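Local atomic coordinates of disease resistance protein RRS1 (Arabidopsis thaliana, PDB entry 4C6S), a protein that acts as a transcription factor and plant disease resistance protein, pairing with RPS4 to recognise the bacterial effectors AvrRps4 and PopP2. Residues E5-I10 / N34-D39; E26-K31 / E134-V139; V59-L64 / V94-G99; L102-W107 / Q121-C126. All coordinates share one frame; numbering follows the deposited sequence.

Contact 1: E5-I10 / N34-D39; sequences EEFVCI and NNVVVD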
loop_
_atom_site.group_PDB
_atom_site.type_symbol
_atom_site.label_atom_id
_atom_site.label_comp_id
_atom_site.label_asym_id
_atom_site.label_seq_id
_atom_site.Cartn_x
_atom_site.Cartn_y
_atom_site.Cartn_z
ATOM N N GLU A 5 15.808 17.807 15.525
ATOM C CA GLU A 5 15.206 16.658 14.853
ATOM C C GLU A 5 14.604 17.051 13.517
ATOM O O GLU A 5 13.495 17.577 13.459
ATOM C CB GLU A 5 14.121 16.026 15.724
ATOM C CG GLU A 5 14.627 14.962 16.679
ATOM C CD GLU A 5 13.854 14.943 17.985
ATOM O OE1 GLU A 5 12.739 15.506 18.027
ATOM O OE2 GLU A 5 14.367 14.375 18.973
ATOM N N GLU A 6 15.337 16.796 12.444
ATOM C CA GLU A 6 14.820 17.064 11.115
ATOM C C GLU A 6 13.713 16.060 10.815
ATOM O O GLU A 6 13.764 14.915 11.275
ATOM C CB GLU A 6 15.940 16.963 10.078
ATOM C CG GLU A 6 15.868 18.022 8.985
ATOM C CD GLU A 6 16.141 19.416 9.508
ATOM O OE1 GLU A 6 17.090 19.579 10.300
ATOM O OE2 GLU A 6 15.407 20.351 9.124
ATOM N N PHE A 7 12.705 16.487 10.062
ATOM C CA PHE A 7 11.616 15.586 9.719
ATOM C C PHE A 7 11.165 15.773 8.281
ATOM O O PHE A 7 11.496 16.773 7.639
ATOM C CB PHE A 7 10.437 15.790 10.666
ATOM C CG PHE A 7 9.737 17.112 10.492
ATOM C CD1 PHE A 7 10.179 18.240 11.168
ATOM C CD2 PHE A 7 8.631 17.220 9.661
ATOM C CE1 PHE A 7 9.529 19.456 11.015
ATOM C CE2 PHE A 7 7.981 18.423 9.501
ATOM C CZ PHE A 7 8.431 19.549 10.181
ATOM N N VAL A 8 10.385 14.813 7.789
ATOM C CA VAL A 8 9.912 14.830 6.423
ATOM C C VAL A 8 8.434 15.172 6.405
ATOM O O VAL A 8 7.681 14.713 7.263
ATOM C CB VAL A 8 10.116 13.442 5.771
ATOM C CG1 VAL A 8 9.472 13.388 4.382
ATOM C CG2 VAL A 8 11.593 13.108 5.709
ATOM N N CYS A 9 8.008 15.994 5.450
ATOM C CA CYS A 9 6.576 16.210 5.281
ATOM C C CYS A 9 6.123 15.583 3.978
ATOM O O CYS A 9 6.614 15.950 2.921
ATOM C CB CYS A 9 6.223 17.696 5.281
ATOM S SG CYS A 9 4.446 18.007 5.069
ATOM N N ILE A 10 5.187 14.644 4.059
ATOM C CA ILE A 10 4.621 14.042 2.852
ATOM C C ILE A 10 3.301 14.715 2.540
ATOM O O ILE A 10 2.402 14.714 3.387
ATOM C CB ILE A 10 4.318 12.561 3.067
ATOM C CG1 ILE A 10 5.572 11.802 3.491
ATOM C CG2 ILE A 10 3.705 11.963 1.775
ATOM C CD1 ILE A 10 5.261 10.445 4.127
ATOM N N ASN A 34 11.481 10.834 11.332
ATOM C CA ASN A 34 10.220 11.430 11.752
ATOM C C ASN A 34 9.513 12.035 10.553
ATOM O O ASN A 34 10.162 12.594 9.657
ATOM C CB ASN A 34 10.469 12.511 12.787
ATOM C CG ASN A 34 11.174 11.982 14.008
ATOM O OD1 ASN A 34 10.934 10.852 14.432
ATOM N ND2 ASN A 34 12.053 12.794 14.584
ATOM N N ASN A 35 8.190 11.918 10.515
ATOM C CA ASN A 35 7.462 12.443 9.360
ATOM C C ASN A 35 6.020 12.772 9.697
ATOM O O ASN A 35 5.464 12.261 10.682
ATOM C CB ASN A 35 7.562 11.493 8.150
ATOM C CG ASN A 35 6.786 10.195 8.347
ATOM O OD1 ASN A 35 5.624 10.076 7.930
ATOM N ND2 ASN A 35 7.421 9.217 8.985
ATOM N N VAL A 36 5.428 13.664 8.910
ATOM C CA VAL A 36 4.024 13.991 9.084
ATOM C C VAL A 36 3.411 13.973 7.699
ATOM O O VAL A 36 4.123 14.061 6.689
ATOM C CB VAL A 36 3.812 15.373 9.733
ATOM C CG1 VAL A 36 4.508 15.443 11.081
ATOM C CG2 VAL A 36 4.329 16.462 8.812
ATOM N N VAL A 37 2.091 13.838 7.643
ATOM C CA VAL A 37 1.414 13.783 6.351
ATOM C C VAL A 37 0.437 14.946 6.268
ATOM O O VAL A 37 -0.295 15.220 7.225
ATOM C CB VAL A 37 0.657 12.447 6.150
ATOM C CG1 VAL A 37 -0.117 12.478 4.856
ATOM C CG2 VAL A 37 1.631 11.278 6.114
ATOM N N VAL A 38 0.453 15.637 5.132
ATOM C CA VAL A 38 -0.505 16.704 4.867
ATOM C C VAL A 38 -1.349 16.349 3.652
ATOM O O VAL A 38 -0.824 16.093 2.566
ATOM C CB VAL A 38 0.198 18.045 4.628
ATOM C CG1 VAL A 38 -0.807 19.100 4.170
ATOM C CG2 VAL A 38 0.893 18.493 5.889
ATOM N N ASP A 39 -2.664 16.325 3.856
ATOM C CA ASP A 39 -3.637 16.039 2.804
ATOM C C ASP A 39 -3.942 17.364 2.113
ATOM O O ASP A 39 -4.489 18.265 2.738
ATOM C CB ASP A 39 -4.900 15.449 3.468
ATOM C CG ASP A 39 -6.035 15.153 2.487
ATOM O OD1 ASP A 39 -5.988 15.600 1.323
ATOM O OD2 ASP A 39 -7.006 14.483 2.907
HETATM O O HOH W 1 13.762 12.323 12.064
#

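Contact 2: E26-K31 / E134-V139; sequences EALRRK and EIVRDV. With NA (sodium ion), chain H; NA (sodium ion), chain G.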
loop_
_atom_site.group_PDB
_atom_site.type_symbol
_atom_site.label_atom_id
_atom_site.label_comp_id
_atom_site.label_asym_id
_atom_site.label_seq_id
_atom_site.Cartn_x
_atom_site.Cartn_y
_atom_site.Cartn_z
ATOM N N GLU A 26 5.012 4.885 7.255
ATOM C CA GLU A 26 5.456 3.875 8.211
ATOM C C GLU A 26 6.876 3.426 7.871
ATOM O O GLU A 26 7.667 3.121 8.769
ATOM C CB GLU A 26 4.482 2.692 8.246
ATOM C CG GLU A 26 4.976 1.468 9.012
ATOM C CD GLU A 26 5.121 1.699 10.512
ATOM O OE1 GLU A 26 4.664 2.750 11.024
ATOM O OE2 GLU A 26 5.690 0.810 11.181
ATOM N N ALA A 27 7.209 3.384 6.587
ATOM C CA ALA A 27 8.556 2.966 6.199
ATOM C C ALA A 27 9.596 4.010 6.612
ATOM O O ALA A 27 10.695 3.670 7.060
ATOM C CB ALA A 27 8.616 2.683 4.697
ATOM N N LEU A 28 9.262 5.289 6.454
ATOM C CA LEU A 28 10.158 6.343 6.949
ATOM C C LEU A 28 10.356 6.231 8.457
ATOM O O LEU A 28 11.482 6.340 8.956
ATOM C CB LEU A 28 9.619 7.731 6.591
ATOM C CG LEU A 28 9.697 8.108 5.113
ATOM C CD1 LEU A 28 8.841 9.343 4.871
ATOM C CD2 LEU A 28 11.148 8.357 4.708
ATOM N N ARG A 29 9.271 5.998 9.192
ATOM C CA ARG A 29 9.372 5.876 10.643
ATOM C C ARG A 29 10.249 4.689 11.059
ATOM O O ARG A 29 11.021 4.781 12.016
ATOM C CB ARG A 29 7.975 5.739 11.257
ATOM C CG ARG A 29 7.929 6.018 12.732
ATOM C CD ARG A 29 6.629 5.522 13.318
ATOM N NE ARG A 29 6.444 4.091 13.086
ATOM C CZ ARG A 29 7.090 3.131 13.744
ATOM N NH1 ARG A 29 7.984 3.434 14.677
ATOM N NH2 ARG A 29 6.850 1.860 13.460
ATOM N N ARG A 30 10.121 3.572 10.346
ATOM C CA ARG A 30 10.927 2.393 10.639
ATOM C C ARG A 30 12.402 2.674 10.446
ATOM O O ARG A 30 13.249 2.035 11.064
ATOM C CB ARG A 30 10.530 1.213 9.746
ATOM C CG ARG A 30 9.242 0.513 10.135
ATOM C CD ARG A 30 9.172 -0.864 9.477
ATOM N NE ARG A 30 9.455 -0.795 8.043
ATOM C CZ ARG A 30 8.522 -0.662 7.105
ATOM N NH1 ARG A 30 7.244 -0.589 7.451
ATOM N NH2 ARG A 30 8.863 -0.606 5.823
ATOM N N LYS A 31 12.697 3.638 9.586
ATOM C CA LYS A 31 14.067 3.974 9.240
ATOM C C LYS A 31 14.596 4.995 10.232
ATOM O O LYS A 31 15.770 5.370 10.189
ATOM C CB LYS A 31 14.099 4.561 7.824
ATOM C CG LYS A 31 15.480 4.618 7.200
ATOM C CD LYS A 31 15.982 3.216 6.887
ATOM C CE LYS A 31 17.313 3.256 6.158
ATOM N NZ LYS A 31 17.702 1.911 5.627
ATOM N N GLU A 134 12.367 2.583 -2.420
ATOM C CA GLU A 134 13.193 3.463 -3.247
ATOM C C GLU A 134 13.127 4.894 -2.748
ATOM O O GLU A 134 14.142 5.588 -2.699
ATOM C CB GLU A 134 12.763 3.374 -4.716
ATOM C CG GLU A 134 13.151 2.045 -5.313
ATOM C CD GLU A 134 12.631 1.835 -6.715
ATOM O OE1 GLU A 134 11.692 2.557 -7.122
ATOM O OE2 GLU A 134 13.167 0.940 -7.402
ATOM N N ILE A 135 11.928 5.342 -2.394
ATOM C CA ILE A 135 11.770 6.705 -1.902
ATOM C C ILE A 135 12.504 6.851 -0.570
ATOM O O ILE A 135 13.230 7.829 -0.359
ATOM C CB ILE A 135 10.288 7.051 -1.714
ATOM C CG1 ILE A 135 9.594 7.021 -3.075
ATOM C CG2 ILE A 135 10.150 8.423 -1.049
ATOM C CD1 ILE A 135 8.058 6.845 -2.974
ATOM N N VAL A 136 12.322 5.878 0.319
ATOM C CA VAL A 136 13.005 5.883 1.616
ATOM C C VAL A 136 14.531 5.896 1.468
ATOM O O VAL A 136 15.212 6.648 2.160
ATOM C CB VAL A 136 12.557 4.702 2.508
ATOM C CG1 VAL A 136 13.437 4.588 3.758
ATOM C CG2 VAL A 136 11.091 4.884 2.905
ATOM N N ARG A 137 15.072 5.090 0.563
ATOM C CA ARG A 137 16.527 5.026 0.413
ATOM C C ARG A 137 17.069 6.377 -0.043
ATOM O O ARG A 137 18.104 6.843 0.435
ATOM C CB ARG A 137 16.926 3.936 -0.578
ATOM C CG ARG A 137 18.389 3.935 -0.959
ATOM C CD ARG A 137 18.705 2.715 -1.811
ATOM N NE ARG A 137 17.849 2.702 -2.987
ATOM C CZ ARG A 137 17.306 1.610 -3.519
ATOM N NH1 ARG A 137 17.544 0.407 -2.994
ATOM N NH2 ARG A 137 16.530 1.726 -4.588
ATOM N N ASP A 138 16.352 7.008 -0.963
ATOM C CA ASP A 138 16.736 8.314 -1.486
ATOM C C ASP A 138 16.720 9.357 -0.370
ATOM O O ASP A 138 17.711 10.072 -0.174
ATOM C CB ASP A 138 15.762 8.695 -2.618
ATOM C CG ASP A 138 16.065 10.052 -3.249
ATOM O OD1 ASP A 138 17.127 10.650 -2.975
ATOM O OD2 ASP A 138 15.226 10.522 -4.050
ATOM N N VAL A 139 15.611 9.445 0.362
ATOM C CA VAL A 139 15.500 10.436 1.441
ATOM C C VAL A 139 16.543 10.175 2.521
ATOM O O VAL A 139 17.226 11.094 2.986
ATOM C CB VAL A 139 14.078 10.457 2.040
ATOM C CG1 VAL A 139 14.032 11.327 3.310
ATOM C CG2 VAL A 139 13.086 10.966 0.985
HETATM NA NA NA H . 3.528 4.858 10.822
HETATM NA NA NA G . 12.164 5.059 -7.521
#

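Contact 3: V59-L64 / V94-G99; sequences VSVMVL and VSVLYG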
loop_
_atom_site.group_PDB
_atom_site.type_symbol
_atom_site.label_atom_id
_atom_site.label_comp_id
_atom_site.label_asym_id
_atom_site.label_seq_id
_atom_site.Cartn_x
_atom_site.Cartn_y
_atom_site.Cartn_z
ATOM N N VAL A 59 12.769 17.807 4.479
ATOM C CA VAL A 59 12.487 17.237 3.170
ATOM C C VAL A 59 10.996 17.263 2.928
ATOM O O VAL A 59 10.207 16.867 3.791
ATOM C CB VAL A 59 12.988 15.787 3.058
ATOM C CG1 VAL A 59 12.630 15.211 1.685
ATOM C CG2 VAL A 59 14.491 15.720 3.312
ATOM N N SER A 60 10.610 17.730 1.750
ATOM C CA SER A 60 9.210 17.744 1.355
ATOM C C SER A 60 9.009 16.697 0.272
ATOM O O SER A 60 9.567 16.809 -0.820
ATOM C CB SER A 60 8.838 19.141 0.844
ATOM O OG SER A 60 7.495 19.198 0.407
ATOM N N VAL A 61 8.242 15.654 0.582
ATOM C CA VAL A 61 7.954 14.611 -0.403
ATOM C C VAL A 61 6.542 14.831 -0.927
ATOM O O VAL A 61 5.571 14.643 -0.187
ATOM C CB VAL A 61 8.021 13.224 0.221
ATOM C CG1 VAL A 61 7.627 12.156 -0.816
ATOM C CG2 VAL A 61 9.407 12.951 0.775
ATOM N N MET A 62 6.422 15.242 -2.189
ATOM C CA MET A 62 5.115 15.484 -2.789
ATOM C C MET A 62 4.678 14.234 -3.527
ATOM O O MET A 62 5.310 13.844 -4.508
ATOM C CB MET A 62 5.185 16.654 -3.769
ATOM C CG MET A 62 5.558 17.964 -3.074
ATOM S SD MET A 62 5.585 19.417 -4.147
ATOM C CE MET A 62 3.993 19.307 -4.876
ATOM N N VAL A 63 3.632 13.580 -3.031
ATOM C CA VAL A 63 3.090 12.410 -3.712
ATOM C C VAL A 63 1.969 12.889 -4.595
ATOM O O VAL A 63 0.947 13.396 -4.117
ATOM C CB VAL A 63 2.569 11.371 -2.726
ATOM C CG1 VAL A 63 1.914 10.226 -3.493
ATOM C CG2 VAL A 63 3.719 10.862 -1.869
ATOM N N LEU A 64 2.175 12.770 -5.902
ATOM C CA LEU A 64 1.322 13.436 -6.872
ATOM C C LEU A 64 0.370 12.437 -7.487
ATOM O O LEU A 64 0.724 11.261 -7.642
ATOM C CB LEU A 64 2.182 14.078 -7.962
ATOM C CG LEU A 64 3.111 15.165 -7.408
ATOM C CD1 LEU A 64 4.288 15.415 -8.333
ATOM C CD2 LEU A 64 2.336 16.455 -7.171
ATOM N N VAL A 94 11.242 16.170 -2.964
ATOM C CA VAL A 94 11.256 14.921 -3.716
ATOM C C VAL A 94 9.845 14.693 -4.240
ATOM O O VAL A 94 8.875 14.869 -3.497
ATOM C CB VAL A 94 11.684 13.746 -2.821
ATOM C CG1 VAL A 94 11.639 12.432 -3.602
ATOM C CG2 VAL A 94 13.085 13.999 -2.271
ATOM N N SER A 95 9.717 14.326 -5.518
ATOM C CA SER A 95 8.395 14.195 -6.126
ATOM C C SER A 95 8.135 12.741 -6.475
ATOM O O SER A 95 9.033 12.035 -6.917
ATOM C CB SER A 95 8.293 15.042 -7.398
ATOM O OG SER A 95 8.359 16.423 -7.081
ATOM N N VAL A 96 6.899 12.300 -6.275
ATOM C CA VAL A 96 6.554 10.913 -6.567
ATOM C C VAL A 96 5.346 10.906 -7.481
ATOM O O VAL A 96 4.271 11.403 -7.104
ATOM C CB VAL A 96 6.208 10.141 -5.276
ATOM C CG1 VAL A 96 5.872 8.685 -5.591
ATOM C CG2 VAL A 96 7.378 10.203 -4.266
ATOM N N LEU A 97 5.520 10.362 -8.690
ATOM C CA LEU A 97 4.412 10.267 -9.636
ATOM C C LEU A 97 3.749 8.929 -9.382
ATOM O O LEU A 97 4.243 7.891 -9.834
ATOM C CB LEU A 97 4.899 10.351 -11.084
ATOM C CG LEU A 97 5.614 11.641 -11.443
ATOM C CD1 LEU A 97 6.053 11.636 -12.915
ATOM C CD2 LEU A 97 4.677 12.818 -11.204
ATOM N N TYR A 98 2.648 8.949 -8.635
ATOM C CA TYR A 98 2.027 7.705 -8.193
ATOM C C TYR A 98 0.725 7.432 -8.937
ATOM O O TYR A 98 -0.150 8.301 -9.019
ATOM C CB TYR A 98 1.767 7.726 -6.676
ATOM C CG TYR A 98 1.144 6.427 -6.229
ATOM C CD1 TYR A 98 1.914 5.273 -6.127
ATOM C CD2 TYR A 98 -0.213 6.333 -5.970
ATOM C CE1 TYR A 98 1.341 4.056 -5.769
ATOM C CE2 TYR A 98 -0.788 5.128 -5.603
ATOM C CZ TYR A 98 -0.001 3.998 -5.496
ATOM O OH TYR A 98 -0.569 2.808 -5.145
ATOM N N GLY A 99 0.577 6.223 -9.475
ATOM C CA GLY A 99 -0.679 5.848 -10.097
ATOM C C GLY A 99 -0.493 4.683 -11.045
ATOM O O GLY A 99 0.622 4.458 -11.522
#

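Contact 4: L102-W107 / Q121-C126; sequences LLRDQW and QSRKEC. With SO4 (sulfate ion), chain E; SO4 (sulfate ion), chain F.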
loop_
_atom_site.group_PDB
_atom_site.type_symbol
_atom_site.label_atom_id
_atom_site.label_comp_id
_atom_site.label_asym_id
_atom_site.label_seq_id
_atom_site.Cartn_x
_atom_site.Cartn_y
_atom_site.Cartn_z
ATOM N N LEU A 102 -0.252 6.314 -15.362
ATOM C CA LEU A 102 0.392 7.629 -15.307
ATOM C C LEU A 102 0.296 8.381 -16.614
ATOM O O LEU A 102 0.484 7.810 -17.699
ATOM C CB LEU A 102 1.878 7.501 -14.976
ATOM C CG LEU A 102 2.365 7.020 -13.622
ATOM C CD1 LEU A 102 3.877 7.169 -13.548
ATOM C CD2 LEU A 102 1.682 7.801 -12.507
ATOM N N LEU A 103 -0.003 9.671 -16.507
ATOM C CA LEU A 103 0.170 10.583 -17.628
ATOM C C LEU A 103 1.620 11.032 -17.487
ATOM O O LEU A 103 1.905 12.150 -17.057
ATOM C CB LEU A 103 -0.784 11.770 -17.502
ATOM C CG LEU A 103 -2.256 11.379 -17.588
ATOM C CD1 LEU A 103 -3.174 12.604 -17.514
ATOM C CD2 LEU A 103 -2.516 10.592 -18.858
ATOM N N ARG A 104 2.539 10.130 -17.824
ATOM C CA ARG A 104 3.935 10.292 -17.433
ATOM C C ARG A 104 4.598 11.481 -18.120
ATOM O O ARG A 104 5.216 12.313 -17.456
ATOM C CB ARG A 104 4.715 9.007 -17.728
ATOM C CG ARG A 104 6.118 8.994 -17.161
ATOM C CD ARG A 104 6.838 7.708 -17.545
ATOM N NE ARG A 104 5.936 6.555 -17.517
ATOM C CZ ARG A 104 5.772 5.731 -16.482
ATOM N NH1 ARG A 104 6.451 5.909 -15.352
ATOM N NH2 ARG A 104 4.919 4.716 -16.580
ATOM N N ASP A 105 4.493 11.552 -19.442
ATOM C CA ASP A 105 5.134 12.648 -20.174
ATOM C C ASP A 105 4.606 14.015 -19.743
ATOM O O ASP A 105 5.368 14.982 -19.630
ATOM C CB ASP A 105 4.939 12.479 -21.676
ATOM C CG ASP A 105 5.643 11.257 -22.222
ATOM O OD1 ASP A 105 6.590 10.783 -21.560
ATOM O OD2 ASP A 105 5.250 10.786 -23.312
ATOM N N GLN A 106 3.299 14.092 -19.515
ATOM C CA GLN A 106 2.682 15.327 -19.029
ATOM C C GLN A 106 3.216 15.756 -17.670
ATOM O O GLN A 106 3.501 16.939 -17.445
ATOM C CB GLN A 106 1.154 15.177 -18.985
ATOM C CG GLN A 106 0.506 14.977 -20.349
ATOM C CD GLN A 106 0.262 13.520 -20.707
ATOM O OE1 GLN A 106 1.033 12.628 -20.337
ATOM N NE2 GLN A 106 -0.819 13.273 -21.435
ATOM N N TRP A 107 3.352 14.805 -16.754
ATOM C CA TRP A 107 3.863 15.125 -15.427
ATOM C C TRP A 107 5.350 15.443 -15.441
ATOM O O TRP A 107 5.802 16.306 -14.703
ATOM C CB TRP A 107 3.569 13.994 -14.435
ATOM C CG TRP A 107 2.240 14.166 -13.785
ATOM C CD1 TRP A 107 1.089 13.477 -14.051
ATOM C CD2 TRP A 107 1.903 15.143 -12.794
ATOM N NE1 TRP A 107 0.062 13.953 -13.270
ATOM C CE2 TRP A 107 0.538 14.974 -12.485
ATOM C CE3 TRP A 107 2.630 16.132 -12.127
ATOM C CZ2 TRP A 107 -0.117 15.759 -11.529
ATOM C CZ3 TRP A 107 1.980 16.910 -11.180
ATOM C CH2 TRP A 107 0.622 16.720 -10.894
ATOM N N GLN A 121 8.750 7.263 -9.697
ATOM C CA GLN A 121 7.508 6.996 -10.434
ATOM C C GLN A 121 7.017 5.565 -10.269
ATOM O O GLN A 121 7.814 4.621 -10.223
ATOM C CB GLN A 121 7.710 7.211 -11.947
ATOM C CG GLN A 121 8.509 8.420 -12.360
ATOM C CD GLN A 121 8.931 8.327 -13.817
ATOM O OE1 GLN A 121 8.193 7.802 -14.656
ATOM N NE2 GLN A 121 10.134 8.808 -14.119
ATOM N N SER A 122 5.698 5.399 -10.220
ATOM C CA SER A 122 5.100 4.076 -10.399
ATOM C C SER A 122 5.557 3.485 -11.731
ATOM O O SER A 122 5.713 4.212 -12.727
ATOM C CB SER A 122 3.573 4.182 -10.421
ATOM O OG SER A 122 3.059 4.571 -9.160
ATOM N N ARG A 123 5.755 2.169 -11.742
ATOM C CA ARG A 123 6.175 1.434 -12.932
ATOM C C ARG A 123 5.301 0.211 -13.121
ATOM O O ARG A 123 4.830 -0.392 -12.153
ATOM C CB ARG A 123 7.627 0.966 -12.797
ATOM C CG ARG A 123 8.647 2.078 -12.675
ATOM C CD ARG A 123 8.831 2.772 -13.989
ATOM N NE ARG A 123 9.857 3.803 -13.917
ATOM C CZ ARG A 123 10.250 4.528 -14.957
ATOM N NH1 ARG A 123 9.696 4.329 -16.148
ATOM N NH2 ARG A 123 11.192 5.446 -14.811
ATOM N N LYS A 124 5.111 -0.160 -14.385
ATOM C CA LYS A 124 4.352 -1.347 -14.762
ATOM C C LYS A 124 4.852 -2.598 -14.050
ATOM O O LYS A 124 6.036 -2.940 -14.128
ATOM C CB LYS A 124 4.441 -1.541 -16.280
ATOM C CG LYS A 124 3.512 -2.597 -16.855
ATOM C CD LYS A 124 4.012 -3.068 -18.223
ATOM C CE LYS A 124 4.636 -1.925 -19.027
ATOM N NZ LYS A 124 5.568 -2.435 -20.077
ATOM N N GLU A 125 3.939 -3.269 -13.352
ATOM C CA GLU A 125 4.243 -4.485 -12.602
ATOM C C GLU A 125 5.510 -4.384 -11.748
ATOM O O GLU A 125 6.247 -5.359 -11.606
ATOM C CB GLU A 125 4.284 -5.694 -13.541
ATOM C CG GLU A 125 2.946 -5.940 -14.226
ATOM C CD GLU A 125 3.052 -6.891 -15.399
ATOM O OE1 GLU A 125 3.573 -8.009 -15.213
ATOM O OE2 GLU A 125 2.616 -6.514 -16.508
ATOM N N CYS A 126 5.756 -3.187 -11.209
ATOM C CA CYS A 126 6.741 -2.976 -10.152
ATOM C C CYS A 126 5.962 -2.695 -8.883
ATOM O O CYS A 126 5.079 -1.827 -8.873
ATOM C CB CYS A 126 7.640 -1.780 -10.454
ATOM S SG CYS A 126 8.732 -1.274 -9.078
HETATM S S SO4 E . 6.786 1.494 -17.317
HETATM O O1 SO4 E . 7.733 0.516 -16.790
HETATM O O2 SO4 E . 7.505 2.742 -17.579
HETATM O O3 SO4 E . 5.701 1.728 -16.367
HETATM O O4 SO4 E . 6.203 0.978 -18.555
HETATM S S SO4 F . 11.914 5.420 -11.085
HETATM O O1 SO4 F . 11.085 5.726 -9.920
HETATM O O2 SO4 F . 13.313 5.299 -10.677
HETATM O O3 SO4 F . 11.786 6.511 -12.047
HETATM O O4 SO4 F . 11.479 4.158 -11.682
#

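Contact 1: E5-I10 / N34-D39
With its sulfur anti to the backbone N (chi1 180°), C9 brings SG to 3.7 Å from V38 CG2, and V36 CG2 is slightly farther away. In F7, CG stands between the backbone N and the carbonyl carbon (chi1 69°), and the ring atom CE2 meets V36 CG2 obliquely at 4.2 Å. C9 and V36 lie on one face of the sheet, with F7 and V38 touching them; C9 meets I54 of helix 51-56, V36 and V38 meet K53, and F7 meets K56. The other face carries V8, I10, N35 and V37 and looks toward helix 20-30. There I10 CD1 lies 3.8 Å from N35 OD1, an oxygen already hydrogen-bonded to S25, while the amide nitrogen of N35 is held by the carbonyl of I33. Between the backbones runs a parallel ladder of four bonds: V8 N to N34 O, V36 N to V8 O, I10 N to V36 O and V38 N to I10 O, the last at 2.8 Å. Before the ladder starts, a water bridges E6 O (2.7 Å) and N34 N (2.8 Å), joining the two chains where they are no longer paired directly. This is the edge of the five-stranded parallel sheet of a TIR domain: strands 8-12 and 35-39, linked through helix 20-30, form its first beta-alpha-beta crossover.

Contact 2: E26-K31 / E134-V139
V136 takes part in three of the four residue contacts between these two helical segments, and no hydrogen bond crosses the interface. Its CG2 sits 3.8 Å from A27 CB and 3.9 Å from L28 CD2, while the other branch, CG1, meets the aliphatic part of K31 at CG (4.0 Å). Setting CG1 anti to the backbone N (chi1 171°) is what splits the two methyls between these partners. L28 and V136 run past each other in opposite directions, and L28 CD2 also lies 4.4 Å from V139 CG1. K31 touches with its methylenes alone; its ammonium makes a cation-pi contact with Y140. The charged groups stay off the interface. R29 grips the E26 carboxylate side-on, with NE to OE1 and NH2 to OE2, and E26 OE1 also holds one sodium ion at 2.4 Å. A second sodium ion is bound by E134 OE1 together with H120. E26 packs on S129 of the second subunit, in keeping with the role of the TIR domain in self-association. The segment axes cross at -43°, and the helices lie on the sheet: L28 rests on V8 and I10 of strand 8-12, V139 on V8, and I135 on V96 of strand 92-98.

Contact 3: V59-L64 / V94-G99
V61 and V96 meet methyl to methyl, CG1 to CG2 at 4.0 Å, in the middle of the parallel sheet of the TIR domain, where strands 59-65 and 92-98 are joined through helix 74-82 in a beta-alpha-beta unit. Here the packing is dense. V61, V63, V94 and V96 line one face, and helix 128-143 packs there through H143 on V59, D138 on V94 and I135 on V96. M62, L64, S95 and L97 occupy the other face, where W74 and F78 cover M62. The backbones are stitched by V94 N to S60 O, M62 N to V94 O, V96 N to M62 O and L64 N to V96 O, all at 2.8 Å. Toward the C-terminal end the join slackens: the last rung, Y98 N to L64 O, stretches to 3.2 Å, and Y98 and G99 are partly exposed. Only the base of Y98 packs across, CB lying beside V63 CG1. Its ring stacks with F20, and its hydroxyl is hydrogen-bonded to D128. On the opposite face from the valines, L64 has CG anti to its carbonyl carbon (chi1 -63°); with chi2 extended (158°), CD1 touches both L97 CD2 (3.9 Å) and S95 CB (4.1 Å).

Contact 4: L102-W107 / Q121-C126
R104 holds its guanidinium with R123 NH1 and a sulfate oxygen, O2 of the chain E ion, over one face, and with the carbonyl oxygens of Q121 and S122 at its edge. NH1 serves both of these, bonding Q121 OE1 at 2.7 Å in the plane of the group and the backbone O of S122 at 3.2 Å. Guanidinium and amide planes stand 41° apart. The arginine reaches them by an extended start (chi1 -171°) and a bend farther out, at chi3. R123 has R104 NH1 and Q121 OE1 over one face of its own guanidinium, with sulfate oxygens at its edge. Its NE bonds O4 of the chain F sulfate at 2.8 Å, NH2 takes O3 of the same ion, and NH1 turns to O2 of the chain E sulfate. Backbone amides complete the grip: Q121 N on the chain F ion, and K124 N on O3 of the chain E ion, also at 2.8 Å. The chain E sulfate lies close to both arginines and would offset their like charges. L102 CD1 rests 3.6 Å from S122 O. The sulfates probably come from the crystallisation liquor, yet they may mark an anion-binding patch formed by the EE loop of the TIR domain and the start of helix 104-113.

Contacts 1 and 3 are ladders of the same parallel sheet, and strands 8-12 and 59-65 join them directly through backbone bonds between C9 and both V59 and V61. Contact 3 lies near the centre of the chain and is almost wholly buried; contact 1 is at the sheet's edge and partly exposed. Contact 2 is also buried but purely apolar in its interface, the helices resting on one face of each ladder. Contact 4 is at the surface, built mainly from arginine hydrogen bonds to carbonyl oxygens and sulfates, about 24 Å from contact 1 between centres. It meets contact 3 where L97 O receives S122 N and where W107 packs on L97.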